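Local atomic coordinates of proteasome chaperone 3 (Saccharomyces cerevisiae, PDB entry 2Z5B), a protein that forms a heterodimer with POC4 that assists 20S proteasome assembly by facilitating formation of the alpha-ring. Residues S157-D160 / N161-G164; I116-L119 / Y120-I124. All blocks are in the same frame, centred on the assembly; numbering follows the deposited sequence.

Interaction 1 (S157-D160 / N161-G164)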
loop_
_atom_site.group_PDB
_atom_site.type_symbol
_atom_site.label_atom_id
_atom_site.label_comp_id
_atom_site.label_asym_id
_atom_site.label_seq_id
_atom_site.Cartn_x
_atom_site.Cartn_y
_atom_site.Cartn_z
ATOM N N SER B 157 -15.513 -23.926 -5.773
ATOM C CA SER B 157 -16.855 -23.658 -6.296
ATOM C C SER B 157 -17.576 -22.518 -5.557
ATOM O O SER B 157 -18.757 -22.248 -5.810
ATOM C CB SER B 157 -17.699 -24.940 -6.300
ATOM O OG SER B 157 -17.625 -25.612 -5.055
ATOM N N ALA B 158 -16.853 -21.849 -4.657
ATOM C CA ALA B 158 -17.374 -20.697 -3.912
ATOM C C ALA B 158 -17.479 -19.442 -4.783
ATOM O O ALA B 158 -18.239 -18.520 -4.472
ATOM C CB ALA B 158 -16.499 -20.417 -2.690
ATOM N N ASP B 159 -16.727 -19.433 -5.880
ATOM C CA ASP B 159 -16.516 -18.236 -6.699
ATOM C C ASP B 159 -17.744 -17.659 -7.408
ATOM O O ASP B 159 -18.776 -18.323 -7.550
ATOM C CB ASP B 159 -15.371 -18.470 -7.678
ATOM C CG ASP B 159 -14.019 -18.453 -6.994
ATOM O OD1 ASP B 159 -13.786 -19.300 -6.101
ATOM O OD2 ASP B 159 -13.192 -17.586 -7.342
ATOM N N ASP B 160 -17.590 -16.417 -7.864
ATOM C CA ASP B 160 -18.699 -15.550 -8.256
ATOM C C ASP B 160 -18.697 -15.265 -9.764
ATOM O O ASP B 160 -19.654 -15.607 -10.471
ATOM C CB ASP B 160 -18.594 -14.239 -7.462
ATOM C CG ASP B 160 -19.892 -13.458 -7.424
ATOM O OD1 ASP B 160 -20.473 -13.347 -6.321
ATOM O OD2 ASP B 160 -20.323 -12.946 -8.485
ATOM N N ASN B 161 -17.620 -14.631 -10.231
ATOM C CA ASN B 161 -17.412 -14.283 -11.641
ATOM C C ASN B 161 -15.920 -13.982 -11.818
ATOM O O ASN B 161 -15.528 -12.926 -12.325
ATOM C CB ASN B 161 -18.273 -13.067 -12.016
ATOM C CG ASN B 161 -18.426 -12.881 -13.525
ATOM O OD1 ASN B 161 -17.724 -13.508 -14.328
ATOM N ND2 ASN B 161 -19.349 -12.004 -13.912
ATOM N N ASP B 162 -15.100 -14.947 -11.414
ATOM C CA ASP B 162 -13.724 -14.684 -10.990
ATOM C C ASP B 162 -12.707 -14.333 -12.068
ATOM O O ASP B 162 -11.789 -13.553 -11.803
ATOM C CB ASP B 162 -13.189 -15.800 -10.071
ATOM C CG ASP B 162 -13.801 -17.175 -10.363
ATOM O OD1 ASP B 162 -15.006 -17.266 -10.712
ATOM O OD2 ASP B 162 -13.073 -18.187 -10.205
ATOM N N PHE B 163 -12.852 -14.896 -13.267
ATOM C CA PHE B 163 -11.919 -14.564 -14.338
ATOM C C PHE B 163 -12.182 -13.177 -14.900
ATOM O O PHE B 163 -11.241 -12.414 -15.109
ATOM C CB PHE B 163 -11.928 -15.604 -15.458
ATOM C CG PHE B 163 -10.812 -15.422 -16.447
ATOM C CD1 PHE B 163 -9.508 -15.792 -16.122
ATOM C CD2 PHE B 163 -11.061 -14.875 -17.696
ATOM C CE1 PHE B 163 -8.478 -15.627 -17.027
ATOM C CE2 PHE B 163 -10.034 -14.712 -18.611
ATOM C CZ PHE B 163 -8.742 -15.083 -18.272
ATOM N N GLY B 164 -13.456 -12.862 -15.143
ATOM C CA GLY B 164 -13.854 -11.549 -15.639
ATOM C C GLY B 164 -13.465 -10.438 -14.677
ATOM O O GLY B 164 -12.981 -9.381 -15.089
#

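Interaction 2 (I116-L119 / Y120-I124)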
loop_
_atom_site.group_PDB
_atom_site.type_symbol
_atom_site.label_atom_id
_atom_site.label_comp_id
_atom_site.label_asym_id
_atom_site.label_seq_id
_atom_site.Cartn_x
_atom_site.Cartn_y
_atom_site.Cartn_z
ATOM N N ILE B 116 -1.086 -10.148 -10.542
ATOM C CA ILE B 116 -0.707 -8.731 -10.386
ATOM C C ILE B 116 0.811 -8.600 -10.440
ATOM O O ILE B 116 1.341 -7.767 -11.176
ATOM C CB ILE B 116 -1.318 -8.114 -9.100
ATOM C CG1 ILE B 116 -2.839 -8.074 -9.234
ATOM C CG2 ILE B 116 -0.771 -6.692 -8.846
ATOM C CD1 ILE B 116 -3.582 -7.656 -7.988
ATOM N N ALA B 117 1.517 -9.457 -9.697
ATOM C CA ALA B 117 2.979 -9.464 -9.709
ATOM C C ALA B 117 3.555 -9.641 -11.113
ATOM O O ALA B 117 4.457 -8.913 -11.514
ATOM C CB ALA B 117 3.513 -10.546 -8.783
ATOM N N GLU B 118 3.035 -10.618 -11.853
ATOM C CA GLU B 118 3.510 -10.872 -13.209
ATOM C C GLU B 118 3.228 -9.700 -14.154
ATOM O O GLU B 118 4.042 -9.381 -15.016
ATOM C CB GLU B 118 2.945 -12.196 -13.744
ATOM C CG GLU B 118 3.766 -13.412 -13.281
ATOM C CD GLU B 118 5.208 -13.368 -13.778
ATOM O OE1 GLU B 118 5.458 -13.710 -14.947
ATOM O OE2 GLU B 118 6.108 -12.991 -13.011
ATOM N N LEU B 119 2.087 -9.049 -13.968
ATOM C CA LEU B 119 1.749 -7.856 -14.748
ATOM C C LEU B 119 2.834 -6.794 -14.556
ATOM O O LEU B 119 3.371 -6.232 -15.522
ATOM C CB LEU B 119 0.358 -7.323 -14.342
ATOM C CG LEU B 119 -0.208 -6.137 -15.134
ATOM C CD1 LEU B 119 -0.551 -6.531 -16.567
ATOM C CD2 LEU B 119 -1.425 -5.556 -14.437
ATOM N N TYR B 120 3.172 -6.540 -13.296
ATOM C CA TYR B 120 4.237 -5.590 -12.973
ATOM C C TYR B 120 5.581 -5.948 -13.612
ATOM O O TYR B 120 6.206 -5.099 -14.241
ATOM C CB TYR B 120 4.354 -5.409 -11.459
ATOM C CG TYR B 120 3.478 -4.292 -10.962
ATOM C CD1 TYR B 120 3.898 -2.959 -11.053
ATOM C CD2 TYR B 120 2.218 -4.555 -10.443
ATOM C CE1 TYR B 120 3.081 -1.911 -10.614
ATOM C CE2 TYR B 120 1.396 -3.520 -10.002
ATOM C CZ TYR B 120 1.834 -2.211 -10.086
ATOM O OH TYR B 120 1.013 -1.213 -9.648
ATOM N N ARG B 121 5.988 -7.213 -13.490
ATOM C CA ARG B 121 7.276 -7.686 -14.028
ATOM C C ARG B 121 7.394 -7.659 -15.554
ATOM O O ARG B 121 8.388 -7.174 -16.093
ATOM C CB ARG B 121 7.601 -9.091 -13.522
ATOM C CG ARG B 121 7.607 -9.199 -12.011
ATOM C CD ARG B 121 8.461 -10.338 -11.517
ATOM N NE ARG B 121 9.890 -10.061 -11.638
ATOM C CZ ARG B 121 10.842 -10.860 -11.167
ATOM N NH1 ARG B 121 10.518 -11.987 -10.534
ATOM N NH2 ARG B 121 12.118 -10.531 -11.322
ATOM N N ARG B 122 6.383 -8.183 -16.237
ATOM C CA ARG B 122 6.461 -8.405 -17.680
ATOM C C ARG B 122 5.961 -7.220 -18.508
ATOM O O ARG B 122 6.412 -7.006 -19.637
ATOM C CB ARG B 122 5.700 -9.681 -18.056
ATOM C CG ARG B 122 6.121 -10.922 -17.255
ATOM C CD ARG B 122 5.520 -12.205 -17.816
ATOM N NE ARG B 122 4.057 -12.248 -17.713
ATOM C CZ ARG B 122 3.353 -13.249 -17.184
ATOM N NH1 ARG B 122 3.959 -14.328 -16.705
ATOM N NH2 ARG B 122 2.030 -13.177 -17.138
ATOM N N VAL B 123 5.039 -6.445 -17.941
ATOM C CA VAL B 123 4.373 -5.369 -18.675
ATOM C C VAL B 123 4.690 -3.971 -18.129
ATOM O O VAL B 123 5.326 -3.170 -18.817
ATOM C CB VAL B 123 2.838 -5.599 -18.733
ATOM C CG1 VAL B 123 2.118 -4.429 -19.415
ATOM C CG2 VAL B 123 2.520 -6.913 -19.431
ATOM N N ILE B 124 4.263 -3.685 -16.899
ATOM C CA ILE B 124 4.305 -2.318 -16.363
ATOM C C ILE B 124 5.726 -1.777 -16.220
ATOM O O ILE B 124 6.028 -0.667 -16.658
ATOM C CB ILE B 124 3.529 -2.208 -15.022
ATOM C CG1 ILE B 124 2.047 -2.503 -15.264
ATOM C CG2 ILE B 124 3.711 -0.824 -14.404
ATOM C CD1 ILE B 124 1.353 -3.123 -14.096
#

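Interaction 1 (S157-D160 / N161-G164)
Two carboxylates meet here: Asp159 OD2 lies 2.9 Å from Asp162 OD2, a distance at which two acceptors with like charge would repel each other. The side chains cross at about a right angle, with their carboxylate planes 44° apart. Asp162 OD1 turns back toward the base of the other residue and sits 3.3 Å from Asp159 CB, while Asp159 OD2 comes 3.1 Å from Asp162 CG. Asp162 pays more for the meeting: its chi1 of 30° is only halfway from eclipsed to staggered, which suggests some strain. So close a pair would be expected to raise the proton affinity of at least one carboxylate. The start of a helix may offset part of the charge, since Asp162 stands in the first turn. Asn161 occupies the N-cap position, yet its side chain makes no capping bond; with CG anti to the backbone N (chi1 -164°), the amide swings away from the loop and Asn161 OD1 stays 4.4 Å from Gly164 N. Asp160 adds a third acidic group to this solvent-facing turn, next to Asn161 in the chain and with its carboxylate plane only 15° from that of the Asn161 amide. The contact is thus an acidic turn on the surface, its centre about 17 Å from the centre of the chain. It follows strand 140-145, after a break at 151-156 where the chain is not modelled, and leads directly into helix 162-176, whose Leu170 farther along packs against helix 109-124.

Interaction 2 (I116-L119 / Y120-I124)
Leu119 O is gripped by two backbone N-H groups, those of Val123 and Ile124, which reach it from opposite faces of its carbonyl plane. The bond from Val123 N is 2.9 Å long but bent, at 144°, whereas that from Ile124 N, at 3.0 Å, is straighter, at 165°. The second spans five residues and marks a wider pi-type turn at the end of helix 109-124; the bonds before it, such as Arg122 N to Glu118 O at 2.9 Å, keep the ordinary four-residue step. Beyond the wide turn Ile124 packs against two neighbours. Its CD1 sits 3.8 Å above the centre of one face of the Tyr120 ring, and Ile124 CD1 also touches Leu119 CG at 3.5 Å. Ile116 lies alongside Tyr120, pointing the same way, with its CG2 4.0 Å from Tyr120 CD2 and its carbonyl oxygen at the ring edge. Leu40 of strand 38-44 and Leu141 of strand 140-145 meet both Ile116 and Tyr120, and Ile173 and Met176 of helix 162-176 add to the packing on Tyr120. Elsewhere on the helix, Arg122 bends at chi3 (-65°) and folds back over Glu118, whose CB lies 3.5 Å from the guanidinium plane, over its centre. The charged ends are close enough for a salt bridge, but their modelled separation is too short, so its geometry is doubtful. This end of the helix is therefore amphipathic: apolar branches fasten one side to sheet and helix, while on another the positive Arg122 lies over Glu118, which may ease burial of its carboxylate.

Overall arrangement
From the N terminus, the chain lays down strands 3-9, 26-33, 38-44 and 50-56, helix 84-91 and strand 95-99 before it enters helix 109-124, where interaction 2 spans the last turns. It then passes through an unmodelled segment to strand 140-145, and interaction 1 follows at the start of helix 162-176. Each contact closes a local turn only, and the two stand in series, neither nesting nor crossing. The centres of interactions 1 and 2 are about 22 Å apart, and the nearest atoms of interactions 1 and 2 about 11 Å apart. Helix 162-176 connects them: interaction 1 lies at its exposed beginning, whereas its later residues pack on interaction 2 beside the mixed sheet.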